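Local coordinates for octenoyl-CoA reductase/carboxylase (Streptomyces sp., PDB 4A0S), which catalyses the NADPH-dependent reductive carboxylation of 2-octenoyl-CoA, which supplies an unusual extender unit for cinnabaramide polyketide biosynthesis, at residues Pro186-Leu191 with Ala370-Phe375; His190-Glu195 with Leu420-Pro425; Ser385-Leu390 with Ala410-Ala415. One frame throughout, in Å; residues are numbered along the deposited sequence.

In the fold
The chain has the two-part medium-chain dehydrogenase/reductase fold, GroES-like and Rossmann-type, and contact 1 probably lies where the parts meet. Contacts 1 and 2 start from the same loop, sharing His-190 and Leu-191, with centres about 10 Å apart; Lys-187 of the first reaches Gly-421 of the second. Contact 3 is nested in the long chain excursion that contact 2 closes. The centres of contacts 2 and 3 are about 13 Å apart, and Glu-194 packs on Val-387, Ala-410 and Leu-412. Contacts 1 and 3 do not touch. Both stand back from bound NADP, about 13 Å from the side chain of Phe-375 and 11 Å from that of Ala-386, which comes about 6 Å from that of NADP-binding Gln-405.

Contact 1 (Pro186-Leu191 with Ala370-Phe375); sequences PKPAHL and ATNRLF
The side-chain amide of Asn-372 reaches from helix 365-376 to the backbone carbonyl of Pro-186, tying the helix to the end of strand 184-186, where the loop begins, in this medium-chain dehydrogenase/reductase fold. ND2 of Asn-372 donates to O of Pro-186 over 2.7 Å, and the bond is nearly straight, 163° at the hydrogen. The acceptor also lies close to the plane of the amide, which helps to hold that flat group in its rotation. With CG anti to the backbone N (chi1 -159°), the short asparagine side chain leans off the helix just far enough to meet Pro-186.

The same pose costs something. OD1 of Asn-372 is buried with no hydrogen-bonding partner and rests against the ring of Pro-188, 3.2 Å from its CG.

Apolar packing continues along that ring. CG of Pro-188 lies 4.0 Å from CB of Phe-375, the two side chains running side by side, while the phenyl ring packs on Ala-203 of helix 200-210. Ile-138 of strand 136-139 packs on both Pro-188 and Asn-372.

Polar bonds inside the loop give it its shape. Residues Pro-188 to Leu-191 form a type I turn with Ala-189 and His-190 at its corners, closed by N of Leu-191 donating to O of Pro-188. From the opposite face of its plane, that O also takes NZ of Lys-187; NZ grips O of Leu-191 as well, at 2.7 Å, so the buried lysine acts as an internal brace.

The last link runs through the His-190 imidazole, one face of which carries CG of Leu-191. Its edge meets the helix carbonyl, CE1 lying 3.0 Å from O of Phe-375. A water in the ring plane sits 2.9 Å from NE2 of His-190 and donates to that same carbonyl O at 2.6 Å.

Contact 2 (His190-Glu195 with Leu420-Pro425); sequences HLTWEE and LGVTDP
The indole of Trp-193 lies over the backbone of Gly-421, whose CA stands 3.0 Å above the ring plane, displaced toward the rim. Here the segment 420-425, ahead of helix 425-431, runs nearly antiparallel to the residues that lead into helix 193-197, which opens with a capping box: Thr-192 OG1 accepts from N of Glu-195, and Glu-195 OE1 accepts from N of Thr-192. Placing OG1 between its own backbone N and carbonyl carbon (chi1 66°) brings it back over the helix start.

Glycine fits position 421 for two reasons: a CB would run into NE1 of Trp-193, and the positive phi of 90° would press it against the preceding carbonyl. Leu-420 adds its CB, 3.6 Å from CD1 of Trp-193. Its carbonyl O accepts from N of Trp-193 at 2.9 Å, the donor approaching almost end-on, so the loop itself satisfies an N-H in the first turn.

Lys-187 makes a cation-pi contact with the indole. Without that ring system, as with an alanine here, the lysine would probably lose its aromatic mate and a gap would open over Gly-421 and the CB of Leu-420.

Farther along, beta-branched residues meet: CG2 of Thr-192 touches CG2 of Val-422 at 3.7 Å. Arg-428 lies beyond, in a salt bridge with Glu-195. At His-190, CA makes a CA-H...O contact with O of Asp-424. Two carbonyl oxygens, Leu-191 O and Gly-421 O, approach to 3.3 Å, and the amine of Lys-187 also donates to O of Gly-421, so that NZ bridges the pair.

Contact 3 (Ser385-Leu390 with Ala410-Ala415); sequences SAVYPL and AVLCMA
Ala-386, Tyr-388, Ala-410 and Leu-412 share the three backbone hydrogen bonds that join strands 384-389 and 408-412 in parallel. N of Ala-410 donates to O of Ala-386 at 2.8 Å, N of Tyr-388 to O of Ala-410 at 2.9 Å, and N of Leu-412 to O of Tyr-388 at 2.8 Å. The strands belong to a beta-alpha-beta crossover whose connection is helix 393-401. The CA groups of Val-387 and Val-411 add CA-H...O contacts to the carbonyls of Ala-410 and Tyr-388.

Side chains sort onto the two faces. Val-387, Ala-410 and Leu-412 share one, where CG1 of Val-387 presses on CG of Leu-412 at 3.5 Å, tight for two carbons. A chi1 of -173° swings CG1 opposite the backbone N and beside the carbonyl carbon, where it meets the leucine, the two side chains crossing at a slant. The small Ala-410 lets Glu-194 of helix 193-197 pack close on this face.

Tyr-388 and Val-411 occupy the other face, against the crossover helix: Tyr-388 rests on Ala-396 and Val-399, Val-411 on Ala-393. CG1 of Val-411 also meets Leu-390, 3.6 Å from CA and 3.9 Å from CD1.

Beyond Pro-389, a water accepts from N of Leu-390 and donates to O of Cys-413, 2.9 Å away. Farther out, strand 64-73 pairs with the other edge of strand 408-412, through Val-411 and Ser-72, which holds that strand between two neighbours.

The chemistry is thus divided: peptide groups carry the polar bonding, while apolar side chains, with the ring of Tyr-388, pack on the two faces. Pro-389, which has no N-H to give, fits a position whose nitrogen would face away from strand 408-412, so the parallel ladder loses nothing by it.

Contact 1 (Pro186-Leu191 with Ala370-Phe375)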
loop_
_atom_site.group_PDB
_atom_site.type_symbol
_atom_site.label_atom_id
_atom_site.label_comp_id
_atom_site.label_asym_id
_atom_site.label_seq_id
_atom_site.Cartn_x
_atom_site.Cartn_y
_atom_site.Cartn_z
ATOM N N PRO A 186 25.906 12.006 -0.912
ATOM C CA PRO A 186 26.892 12.617 -1.794
ATOM C C PRO A 186 26.274 13.783 -2.540
ATOM O O PRO A 186 25.158 13.687 -3.076
ATOM C CB PRO A 186 27.266 11.492 -2.764
ATOM C CG PRO A 186 26.193 10.492 -2.665
ATOM C CD PRO A 186 25.626 10.596 -1.272
ATOM N N LYS A 187 26.977 14.897 -2.519
ATOM C CA LYS A 187 26.557 16.062 -3.267
ATOM C C LYS A 187 26.523 15.718 -4.749
ATOM O O LYS A 187 27.463 15.117 -5.264
ATOM C CB LYS A 187 27.545 17.195 -3.029
ATOM C CG LYS A 187 27.316 18.409 -3.900
ATOM C CD LYS A 187 28.502 19.329 -3.784
ATOM C CE LYS A 187 28.592 20.262 -4.991
ATOM N NZ LYS A 187 28.979 19.530 -6.245
ATOM N N PRO A 188 25.427 16.090 -5.438
ATOM C CA PRO A 188 25.363 15.943 -6.884
ATOM C C PRO A 188 26.563 16.662 -7.494
ATOM O O PRO A 188 26.723 17.869 -7.311
ATOM C CB PRO A 188 24.073 16.664 -7.240
ATOM C CG PRO A 188 23.223 16.468 -6.053
ATOM C CD PRO A 188 24.163 16.606 -4.888
ATOM N N ALA A 189 27.426 15.910 -8.166
ATOM C CA ALA A 189 28.734 16.427 -8.589
ATOM C C ALA A 189 28.680 17.616 -9.581
ATOM O O ALA A 189 29.577 18.460 -9.606
ATOM C CB ALA A 189 29.588 15.294 -9.138
ATOM N N HIS A 190 27.628 17.682 -10.383
ATOM C CA HIS A 190 27.544 18.668 -11.437
ATOM C C HIS A 190 27.009 19.995 -10.925
ATOM O O HIS A 190 26.838 20.925 -11.694
ATOM C CB HIS A 190 26.609 18.153 -12.512
ATOM C CG HIS A 190 25.209 17.962 -12.022
ATOM N ND1 HIS A 190 24.830 16.871 -11.267
ATOM C CD2 HIS A 190 24.110 18.741 -12.138
ATOM C CE1 HIS A 190 23.550 16.974 -10.965
ATOM N NE2 HIS A 190 23.086 18.095 -11.488
ATOM N N LEU A 191 26.721 20.064 -9.630
ATOM C CA LEU A 191 26.108 21.242 -9.057
ATOM C C LEU A 191 27.126 22.077 -8.318
ATOM O O LEU A 191 28.064 21.545 -7.753
ATOM C CB LEU A 191 25.034 20.837 -8.071
ATOM C CG LEU A 191 23.781 20.178 -8.652
ATOM C CD1 LEU A 191 22.823 19.921 -7.523
ATOM C CD2 LEU A 191 23.131 21.013 -9.757
ATOM N N ALA A 370 16.627 9.019 -2.737
ATOM C CA ALA A 370 15.838 8.956 -3.963
ATOM C C ALA A 370 15.787 10.339 -4.593
ATOM O O ALA A 370 15.945 10.492 -5.809
ATOM C CB ALA A 370 14.446 8.482 -3.656
ATOM N N THR A 371 15.555 11.344 -3.755
ATOM C CA THR A 371 15.546 12.722 -4.221
ATOM C C THR A 371 16.884 13.055 -4.871
ATOM O O THR A 371 16.953 13.567 -5.990
ATOM C CB THR A 371 15.230 13.674 -3.064
ATOM O OG1 THR A 371 13.928 13.348 -2.555
ATOM C CG2 THR A 371 15.247 15.133 -3.541
ATOM N N ASN A 372 17.947 12.753 -4.149
ATOM C CA ASN A 372 19.300 13.034 -4.606
ATOM C C ASN A 372 19.574 12.364 -5.946
ATOM O O ASN A 372 20.204 12.954 -6.810
ATOM C CB ASN A 372 20.318 12.575 -3.560
ATOM C CG ASN A 372 21.646 13.258 -3.717
ATOM O OD1 ASN A 372 21.714 14.423 -4.118
ATOM N ND2 ASN A 372 22.709 12.554 -3.388
ATOM N N ARG A 373 19.065 11.149 -6.126
ATOM C CA ARG A 373 19.229 10.441 -7.387
ATOM C C ARG A 373 18.594 11.179 -8.542
ATOM O O ARG A 373 19.102 11.146 -9.653
ATOM C CB ARG A 373 18.644 9.043 -7.294
ATOM C CG ARG A 373 19.537 8.142 -6.538
ATOM C CD ARG A 373 18.798 6.911 -6.143
ATOM N NE ARG A 373 19.729 5.954 -5.573
ATOM C CZ ARG A 373 19.393 4.727 -5.189
ATOM N NH1 ARG A 373 18.135 4.304 -5.282
ATOM N NH2 ARG A 373 20.320 3.931 -4.688
ATOM N N LEU A 374 17.476 11.840 -8.273
ATOM C CA LEU A 374 16.800 12.586 -9.321
ATOM C C LEU A 374 17.578 13.850 -9.656
ATOM O O LEU A 374 17.538 14.325 -10.775
ATOM C CB LEU A 374 15.388 12.920 -8.897
ATOM C CG LEU A 374 14.474 11.691 -8.818
ATOM C CD1 LEU A 374 13.118 12.074 -8.230
ATOM C CD2 LEU A 374 14.304 11.042 -10.190
ATOM N N PHE A 375 18.271 14.410 -8.664
ATOM C CA PHE A 375 19.153 15.542 -8.943
ATOM C C PHE A 375 20.369 15.080 -9.711
ATOM O O PHE A 375 20.803 15.738 -10.662
ATOM C CB PHE A 375 19.570 16.238 -7.652
ATOM C CG PHE A 375 18.538 17.166 -7.144
ATOM C CD1 PHE A 375 18.477 18.473 -7.616
ATOM C CD2 PHE A 375 17.578 16.730 -6.243
ATOM C CE1 PHE A 375 17.494 19.345 -7.163
ATOM C CE2 PHE A 375 16.585 17.603 -5.780
ATOM C CZ PHE A 375 16.547 18.908 -6.245
HETATM O O HOH W 1 20.225 18.195 -11.307
#

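Contact 2 (His190-Glu195 with Leu420-Pro425)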
loop_
_atom_site.group_PDB
_atom_site.type_symbol
_atom_site.label_atom_id
_atom_site.label_comp_id
_atom_site.label_asym_id
_atom_site.label_seq_id
_atom_site.Cartn_x
_atom_site.Cartn_y
_atom_site.Cartn_z
ATOM N N HIS A 190 27.628 17.682 -10.383
ATOM C CA HIS A 190 27.544 18.668 -11.437
ATOM C C HIS A 190 27.009 19.995 -10.925
ATOM O O HIS A 190 26.838 20.925 -11.694
ATOM C CB HIS A 190 26.609 18.153 -12.512
ATOM C CG HIS A 190 25.209 17.962 -12.022
ATOM N ND1 HIS A 190 24.830 16.871 -11.267
ATOM C CD2 HIS A 190 24.110 18.741 -12.138
ATOM C CE1 HIS A 190 23.550 16.974 -10.965
ATOM N NE2 HIS A 190 23.086 18.095 -11.488
ATOM N N LEU A 191 26.721 20.064 -9.630
ATOM C CA LEU A 191 26.108 21.242 -9.057
ATOM C C LEU A 191 27.126 22.077 -8.318
ATOM O O LEU A 191 28.064 21.545 -7.753
ATOM C CB LEU A 191 25.034 20.837 -8.071
ATOM C CG LEU A 191 23.781 20.178 -8.652
ATOM C CD1 LEU A 191 22.823 19.921 -7.523
ATOM C CD2 LEU A 191 23.131 21.013 -9.757
ATOM N N THR A 192 26.899 23.378 -8.280
ATOM C CA THR A 192 27.695 24.246 -7.453
ATOM C C THR A 192 27.246 24.021 -6.014
ATOM O O THR A 192 26.200 23.407 -5.764
ATOM C CB THR A 192 27.477 25.721 -7.814
ATOM O OG1 THR A 192 26.134 26.085 -7.492
ATOM C CG2 THR A 192 27.734 25.975 -9.290
ATOM N N TRP A 193 28.015 24.532 -5.065
ATOM C CA TRP A 193 27.674 24.383 -3.658
ATOM C C TRP A 193 26.290 24.912 -3.355
ATOM O O TRP A 193 25.456 24.213 -2.753
ATOM C CB TRP A 193 28.690 25.091 -2.783
ATOM C CG TRP A 193 30.024 24.525 -2.887
ATOM C CD1 TRP A 193 31.120 25.125 -3.433
ATOM C CD2 TRP A 193 30.446 23.220 -2.464
ATOM N NE1 TRP A 193 32.196 24.292 -3.358
ATOM C CE2 TRP A 193 31.815 23.112 -2.770
ATOM C CE3 TRP A 193 29.801 22.134 -1.842
ATOM C CZ2 TRP A 193 32.562 21.965 -2.468
ATOM C CZ3 TRP A 193 30.539 20.998 -1.545
ATOM C CH2 TRP A 193 31.899 20.914 -1.872
ATOM N N GLU A 194 26.045 26.148 -3.787
ATOM C CA GLU A 194 24.788 26.806 -3.512
ATOM C C GLU A 194 23.623 26.077 -4.205
ATOM O O GLU A 194 22.530 25.949 -3.647
ATOM C CB GLU A 194 24.851 28.294 -3.884
ATOM C CG GLU A 194 25.209 28.559 -5.344
ATOM C CD GLU A 194 26.710 28.602 -5.612
ATOM O OE1 GLU A 194 27.514 28.015 -4.849
ATOM O OE2 GLU A 194 27.076 29.238 -6.622
ATOM N N GLU A 195 23.862 25.561 -5.403
ATOM C CA GLU A 195 22.830 24.793 -6.110
ATOM C C GLU A 195 22.472 23.507 -5.364
ATOM O O GLU A 195 21.295 23.153 -5.224
ATOM C CB GLU A 195 23.330 24.411 -7.488
ATOM C CG GLU A 195 23.268 25.518 -8.514
ATOM C CD GLU A 195 24.154 25.216 -9.704
ATOM O OE1 GLU A 195 24.684 24.099 -9.778
ATOM O OE2 GLU A 195 24.310 26.100 -10.571
ATOM N N LEU A 420 31.264 27.616 -7.326
ATOM C CA LEU A 420 32.281 26.664 -6.930
ATOM C C LEU A 420 31.674 25.301 -6.643
ATOM O O LEU A 420 30.471 25.184 -6.418
ATOM C CB LEU A 420 33.014 27.146 -5.688
ATOM C CG LEU A 420 33.681 28.517 -5.821
ATOM C CD1 LEU A 420 34.200 28.974 -4.476
ATOM C CD2 LEU A 420 34.802 28.446 -6.854
ATOM N N GLY A 421 32.532 24.287 -6.642
ATOM C CA GLY A 421 32.160 22.959 -6.188
ATOM C C GLY A 421 31.608 22.034 -7.246
ATOM O O GLY A 421 31.186 20.927 -6.930
ATOM N N VAL A 422 31.621 22.467 -8.507
ATOM C CA VAL A 422 31.254 21.563 -9.577
ATOM C C VAL A 422 32.436 20.645 -9.765
ATOM O O VAL A 422 33.522 21.091 -10.119
ATOM C CB VAL A 422 30.933 22.277 -10.880
ATOM C CG1 VAL A 422 30.620 21.239 -11.965
ATOM C CG2 VAL A 422 29.776 23.241 -10.674
ATOM N N THR A 423 32.236 19.373 -9.461
ATOM C CA THR A 423 33.294 18.390 -9.630
ATOM C C THR A 423 32.974 17.452 -10.795
ATOM O O THR A 423 33.797 16.618 -11.161
ATOM C CB THR A 423 33.566 17.599 -8.326
ATOM O OG1 THR A 423 32.363 16.949 -7.892
ATOM C CG2 THR A 423 34.090 18.522 -7.220
ATOM N N ASP A 424 31.790 17.603 -11.391
ATOM C CA ASP A 424 31.485 16.935 -12.670
ATOM C C ASP A 424 31.048 17.991 -13.684
ATOM O O ASP A 424 29.867 18.092 -14.019
ATOM C CB ASP A 424 30.443 15.822 -12.515
ATOM C CG ASP A 424 30.309 14.949 -13.768
ATOM O OD1 ASP A 424 30.928 15.224 -14.827
ATOM O OD2 ASP A 424 29.555 13.976 -13.707
ATOM N N PRO A 425 32.017 18.794 -14.165
ATOM C CA PRO A 425 31.706 19.855 -15.119
ATOM C C PRO A 425 31.120 19.313 -16.412
ATOM O O PRO A 425 30.295 19.983 -17.022
ATOM C CB PRO A 425 33.065 20.525 -15.364
ATOM C CG PRO A 425 34.081 19.489 -14.973
ATOM C CD PRO A 425 33.445 18.799 -13.797
HETATM O O HOH W 2 30.178 28.142 -4.871
#

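Contact 3 (Ser385-Leu390 with Ala410-Ala415)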
loop_
_atom_site.group_PDB
_atom_site.type_symbol
_atom_site.label_atom_id
_atom_site.label_comp_id
_atom_site.label_asym_id
_atom_site.label_seq_id
_atom_site.Cartn_x
_atom_site.Cartn_y
_atom_site.Cartn_z
ATOM N N SER A 385 17.320 30.664 -6.852
ATOM C CA SER A 385 16.979 31.872 -7.595
ATOM C C SER A 385 17.814 33.051 -7.150
ATOM O O SER A 385 17.857 34.088 -7.827
ATOM C CB SER A 385 15.511 32.208 -7.397
ATOM O OG SER A 385 15.234 32.542 -6.052
ATOM N N ALA A 386 18.453 32.900 -5.996
ATOM C CA ALA A 386 19.250 33.965 -5.419
ATOM C C ALA A 386 20.274 33.359 -4.496
ATOM O O ALA A 386 20.071 32.277 -3.950
ATOM C CB ALA A 386 18.359 34.961 -4.664
ATOM N N VAL A 387 21.399 34.044 -4.353
ATOM C CA VAL A 387 22.448 33.579 -3.474
ATOM C C VAL A 387 22.864 34.771 -2.637
ATOM O O VAL A 387 23.018 35.867 -3.155
ATOM C CB VAL A 387 23.664 33.050 -4.277
ATOM C CG1 VAL A 387 24.679 32.423 -3.343
ATOM C CG2 VAL A 387 23.223 32.066 -5.353
ATOM N N TYR A 388 22.998 34.569 -1.334
ATOM C CA TYR A 388 23.497 35.594 -0.444
ATOM C C TYR A 388 24.692 35.022 0.266
ATOM O O TYR A 388 24.709 33.820 0.555
ATOM C CB TYR A 388 22.444 35.946 0.602
ATOM C CG TYR A 388 21.311 36.739 0.059
ATOM C CD1 TYR A 388 20.278 36.123 -0.646
ATOM C CD2 TYR A 388 21.267 38.123 0.234
ATOM C CE1 TYR A 388 19.237 36.862 -1.168
ATOM C CE2 TYR A 388 20.229 38.872 -0.274
ATOM C CZ TYR A 388 19.218 38.239 -0.973
ATOM O OH TYR A 388 18.185 38.985 -1.473
ATOM N N PRO A 389 25.689 35.864 0.563
ATOM C CA PRO A 389 26.727 35.398 1.454
ATOM C C PRO A 389 26.152 35.211 2.846
ATOM O O PRO A 389 25.110 35.809 3.196
ATOM C CB PRO A 389 27.711 36.560 1.474
ATOM C CG PRO A 389 26.873 37.759 1.214
ATOM C CD PRO A 389 25.868 37.293 0.210
ATOM N N LEU A 390 26.829 34.385 3.634
ATOM C CA LEU A 390 26.455 34.221 5.027
ATOM C C LEU A 390 26.320 35.584 5.720
ATOM O O LEU A 390 25.399 35.782 6.514
ATOM C CB LEU A 390 27.449 33.310 5.761
ATOM C CG LEU A 390 26.964 32.881 7.154
ATOM C CD1 LEU A 390 25.560 32.239 7.132
ATOM C CD2 LEU A 390 27.974 31.976 7.794
ATOM N N ALA A 410 19.735 30.580 -1.749
ATOM C CA ALA A 410 20.904 29.923 -1.243
ATOM C C ALA A 410 21.661 30.901 -0.382
ATOM O O ALA A 410 21.567 32.123 -0.566
ATOM C CB ALA A 410 21.770 29.460 -2.394
ATOM N N VAL A 411 22.424 30.356 0.548
ATOM C CA VAL A 411 23.349 31.152 1.324
ATOM C C VAL A 411 24.700 30.482 1.203
ATOM O O VAL A 411 24.856 29.306 1.548
ATOM C CB VAL A 411 22.905 31.277 2.816
ATOM C CG1 VAL A 411 23.935 32.018 3.644
ATOM C CG2 VAL A 411 21.555 31.986 2.931
ATOM N N LEU A 412 25.672 31.218 0.685
ATOM C CA LEU A 412 27.040 30.754 0.727
ATOM C C LEU A 412 27.458 30.843 2.178
ATOM O O LEU A 412 27.103 31.789 2.881
ATOM C CB LEU A 412 27.958 31.624 -0.134
ATOM C CG LEU A 412 27.612 31.716 -1.614
ATOM C CD1 LEU A 412 28.448 32.817 -2.308
ATOM C CD2 LEU A 412 27.730 30.354 -2.308
ATOM N N CYS A 413 28.179 29.837 2.640
ATOM C CA CYS A 413 28.644 29.859 4.000
ATOM C C CYS A 413 30.136 29.988 3.936
ATOM O O CYS A 413 30.662 31.105 3.899
ATOM C CB CYS A 413 28.184 28.604 4.728
ATOM S SG CYS A 413 26.395 28.586 4.821
ATOM N N MET A 414 30.821 28.862 3.875
ATOM C CA MET A 414 32.247 28.899 3.703
ATOM C C MET A 414 32.638 29.191 2.255
ATOM O O MET A 414 33.698 29.749 2.021
ATOM C CB MET A 414 32.882 27.608 4.191
ATOM C CG MET A 414 34.356 27.736 4.501
ATOM S SD MET A 414 34.948 26.136 5.030
ATOM C CE MET A 414 34.525 26.221 6.777
ATOM N N ALA A 415 31.797 28.829 1.282
ATOM C CA ALA A 415 32.132 29.088 -0.128
ATOM C C ALA A 415 32.338 30.596 -0.326
ATOM O O ALA A 415 31.433 31.374 -0.042
ATOM C CB ALA A 415 31.051 28.572 -1.050
HETATM O O HOH W 3 29.594 33.503 2.757
#